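Local coordinates for hypothetical protein HI1011 (Haemophilus influenzae, PDB 1YZY) that catalyses the ATP-dependent phosphorylation of 3-oxo-tetronate to 3-oxo-tetronate 4-phosphate in sugar-acid metabolism, at residues A[331-343]-A[356-368]. Sequence-based numbering, arbitrary orientation.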
# COMPACT_ATOMS: atom_id res chain seq x y z
N ILE A 331 22.40 8.35 10.77
CA ILE A 331 21.50 9.01 9.82
C ILE A 331 20.03 8.89 10.25
O ILE A 331 19.29 9.87 10.21
CB ILE A 331 21.68 8.42 8.40
CG1 ILE A 331 23.08 8.75 7.88
CG2 ILE A 331 20.64 8.98 7.44
CD1 ILE A 331 23.43 8.09 6.57
N GLU A 332 19.60 7.68 10.61
CA GLU A 332 18.23 7.43 11.04
C GLU A 332 17.86 8.14 12.34
O GLU A 332 16.76 8.66 12.48
CB GLU A 332 17.99 5.93 11.19
CG GLU A 332 17.89 5.17 9.88
CD GLU A 332 17.82 3.66 10.07
OE1 GLU A 332 17.37 3.20 11.15
OE2 GLU A 332 18.22 2.93 9.14
N ASN A 333 18.76 8.08 13.32
CA ASN A 333 18.52 8.74 14.60
C ASN A 333 18.45 10.25 14.43
O ASN A 333 17.69 10.92 15.12
CB ASN A 333 19.63 8.39 15.60
CG ASN A 333 19.48 7.00 16.20
OD1 ASN A 333 18.38 6.57 16.53
ND2 ASN A 333 20.60 6.31 16.37
N THR A 334 19.27 10.78 13.52
CA THR A 334 19.30 12.22 13.27
C THR A 334 18.01 12.73 12.65
O THR A 334 17.44 13.73 13.11
CB THR A 334 20.52 12.63 12.39
OG1 THR A 334 21.74 12.36 13.09
CG2 THR A 334 20.47 14.12 12.09
N PHE A 335 17.55 12.08 11.58
CA PHE A 335 16.31 12.48 10.92
C PHE A 335 15.14 12.36 11.90
O PHE A 335 14.27 13.22 11.95
CB PHE A 335 16.02 11.59 9.70
CG PHE A 335 16.77 12.00 8.46
CD1 PHE A 335 16.65 13.29 7.95
CD2 PHE A 335 17.55 11.08 7.77
CE1 PHE A 335 17.30 13.65 6.77
CE2 PHE A 335 18.20 11.43 6.59
CZ PHE A 335 18.07 12.72 6.09
N ALA A 336 15.13 11.27 12.65
CA ALA A 336 14.08 11.03 13.62
C ALA A 336 14.01 12.10 14.69
O ALA A 336 12.93 12.59 15.02
CB ALA A 336 14.28 9.67 14.27
N LYS A 337 15.16 12.44 15.27
CA LYS A 337 15.17 13.46 16.31
C LYS A 337 14.92 14.87 15.78
O LYS A 337 14.38 15.72 16.50
CB LYS A 337 16.46 13.37 17.14
CG LYS A 337 16.43 12.23 18.14
CD LYS A 337 17.73 12.12 18.93
CE LYS A 337 17.69 10.90 19.86
NZ LYS A 337 19.01 10.61 20.49
N LEU A 338 15.30 15.11 14.53
CA LEU A 338 15.09 16.40 13.90
C LEU A 338 13.62 16.55 13.57
O LEU A 338 13.02 17.59 13.82
CB LEU A 338 15.92 16.51 12.63
CG LEU A 338 15.78 17.75 11.74
CD1 LEU A 338 16.09 19.03 12.51
CD2 LEU A 338 16.71 17.62 10.54
N ALA A 339 13.03 15.50 13.01
CA ALA A 339 11.62 15.50 12.63
C ALA A 339 10.73 15.73 13.84
O ALA A 339 9.67 16.34 13.72
CB ALA A 339 11.26 14.21 11.95
N ALA A 340 11.13 15.18 14.98
CA ALA A 340 10.36 15.35 16.21
C ALA A 340 10.44 16.79 16.71
O ALA A 340 9.45 17.33 17.21
CB ALA A 340 10.86 14.40 17.27
N LYS A 341 11.61 17.40 16.59
CA LYS A 341 11.81 18.78 17.02
C LYS A 341 11.07 19.75 16.10
O LYS A 341 10.47 20.71 16.56
CB LYS A 341 13.31 19.14 17.05
CG LYS A 341 14.11 18.34 18.08
CD LYS A 341 15.55 18.82 18.20
CE LYS A 341 15.76 19.76 19.38
NZ LYS A 341 15.00 21.05 19.28
N LEU A 342 11.12 19.47 14.79
CA LEU A 342 10.44 20.32 13.81
C LEU A 342 8.93 20.28 13.98
O LEU A 342 8.27 21.29 13.79
CB LEU A 342 10.82 19.90 12.38
CG LEU A 342 12.29 20.04 11.98
CD1 LEU A 342 12.52 19.40 10.63
CD2 LEU A 342 12.70 21.50 11.97
N LYS A 343 8.39 19.11 14.33
CA LYS A 343 6.95 19.00 14.52
C LYS A 343 6.51 19.80 15.74
O LYS A 343 5.45 20.42 15.73
CB LYS A 343 6.50 17.54 14.67
CG LYS A 343 4.99 17.35 14.50
CD LYS A 343 4.51 15.98 14.93
CE LYS A 343 4.38 15.89 16.44
NZ LYS A 343 4.00 14.53 16.90
N GLU A 356 13.87 3.44 4.52
CA GLU A 356 14.21 3.52 5.94
C GLU A 356 13.96 4.90 6.54
O GLU A 356 13.49 5.00 7.68
CB GLU A 356 15.68 3.09 6.12
CG GLU A 356 16.15 1.90 5.29
CD GLU A 356 17.53 1.46 5.78
OE1 GLU A 356 17.81 0.24 5.76
OE2 GLU A 356 18.34 2.33 6.18
N THR A 357 14.33 5.95 5.81
CA THR A 357 14.13 7.32 6.28
C THR A 357 12.64 7.61 6.54
O THR A 357 12.29 8.24 7.54
CB THR A 357 14.69 8.36 5.27
OG1 THR A 357 16.09 8.14 5.08
CG2 THR A 357 14.48 9.77 5.79
N SER A 358 11.77 7.13 5.66
CA SER A 358 10.34 7.35 5.81
C SER A 358 9.78 6.61 7.02
O SER A 358 8.94 7.14 7.75
CB SER A 358 9.60 6.90 4.53
OG SER A 358 10.06 7.60 3.40
N SER A 359 10.20 5.36 7.20
CA SER A 359 9.72 4.54 8.32
C SER A 359 10.09 5.15 9.66
O SER A 359 9.25 5.24 10.56
CB SER A 359 10.29 3.11 8.23
OG SER A 359 9.75 2.39 7.13
N ILE A 360 11.36 5.55 9.79
CA ILE A 360 11.88 6.15 11.02
C ILE A 360 11.17 7.45 11.42
O ILE A 360 10.85 7.65 12.60
CB ILE A 360 13.43 6.37 10.92
CG1 ILE A 360 14.06 6.30 12.31
CG2 ILE A 360 13.78 7.69 10.24
CD1 ILE A 360 14.13 4.89 12.87
N VAL A 361 10.90 8.31 10.43
CA VAL A 361 10.21 9.58 10.66
C VAL A 361 8.74 9.37 11.06
O VAL A 361 8.21 10.12 11.88
CB VAL A 361 10.31 10.51 9.42
CG1 VAL A 361 9.38 11.70 9.56
CG2 VAL A 361 11.73 10.98 9.25
N VAL A 362 8.09 8.39 10.45
CA VAL A 362 6.70 8.08 10.78
C VAL A 362 6.67 7.44 12.17
O VAL A 362 5.73 7.65 12.95
CB VAL A 362 6.10 7.08 9.76
CG1 VAL A 362 4.77 6.50 10.27
CG2 VAL A 362 5.89 7.78 8.42
N GLN A 363 7.68 6.62 12.46
CA GLN A 363 7.80 5.94 13.74
C GLN A 363 7.96 6.93 14.89
O GLN A 363 7.30 6.82 15.92
CB GLN A 363 9.00 4.99 13.73
CG GLN A 363 9.20 4.22 15.03
CD GLN A 363 10.34 3.24 14.97
OE1 GLN A 363 10.14 2.05 14.75
NE2 GLN A 363 11.56 3.74 15.17
N GLU A 364 8.89 7.87 14.70
CA GLU A 364 9.17 8.90 15.69
C GLU A 364 7.97 9.80 15.97
O GLU A 364 7.64 10.07 17.13
CB GLU A 364 10.35 9.75 15.21
CG GLU A 364 10.86 10.74 16.24
CD GLU A 364 11.44 10.05 17.46
OE1 GLU A 364 12.43 9.31 17.32
OE2 GLU A 364 10.91 10.26 18.57
N LEU A 365 7.32 10.29 14.91
CA LEU A 365 6.15 11.15 15.08
C LEU A 365 4.97 10.41 15.71
O LEU A 365 4.03 11.04 16.21
CB LEU A 365 5.77 11.80 13.74
CG LEU A 365 6.90 12.53 13.00
CD1 LEU A 365 6.35 13.23 11.77
CD2 LEU A 365 7.60 13.53 13.92
N GLY A 366 5.03 9.08 15.70
CA GLY A 366 4.01 8.25 16.32
C GLY A 366 2.70 8.02 15.59
O GLY A 366 1.70 7.67 16.22
N PHE A 367 2.70 8.15 14.27
CA PHE A 367 1.49 7.96 13.47
C PHE A 367 1.17 6.48 13.20
O PHE A 367 2.04 5.71 12.81
CB PHE A 367 1.60 8.74 12.17
CG PHE A 367 1.90 10.20 12.37
CD1 PHE A 367 1.28 10.91 13.40
CD2 PHE A 367 2.77 10.86 11.52
CE1 PHE A 367 1.53 12.26 13.59
CE2 PHE A 367 3.04 12.22 11.70
CZ PHE A 367 2.41 12.92 12.73
N THR A 368 -0.09 6.12 13.41
CA THR A 368 -0.56 4.75 13.25
C THR A 368 -1.38 4.49 11.99
O THR A 368 -1.70 3.34 11.68
CB THR A 368 -1.43 4.34 14.46
OG1 THR A 368 -2.57 5.22 14.53
CG2 THR A 368 -0.64 4.45 15.76
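A336 and A339 offer their methyls to I360, V361 and L365 where helix 324-345 packs on helix 355-365 in the nucleotide-binding C-terminal domain. The segment axes run in roughly the same direction, 42° apart, and approach to 8.5 Å; A336 and V361 bring their CA atoms within 5.1 Å, a closeness that the small alanine permits. A336 CB meets I360 CG1 at 3.9 Å, and A339 CB touches V361 CG1. The CD2 branch of L365 lies over the backbone of A339, 3.5 Å from A339 O, and slides past the aliphatic part of K343, whose CD also reaches the F367 ring. E364, with CG anti to the backbone N (chi1 -172°) and the chain bent at chi2, sets its CG 3.0 Å from A336 O and against the methyl of A340, with OE1 beside the A336 methyl. T357 CG2 stands over one face of the F335 ring in a CH-pi contact, 4.2 Å from the centroid; L251 of strand 248-252 touches F335 too. Among charged groups, E332 OE2 and E356 OE2 come within 3.0 Å, their carboxylates nearly perpendicular; E332 OE2 also has a weak hydrogen bond to S328 OG, while K343 NZ forms a salt bridge to E388. With no hydrogen bond or salt bridge between the segments, the interface rests mainly on methyl and methylene contacts, beside E356 and T357 of the probable ATP site.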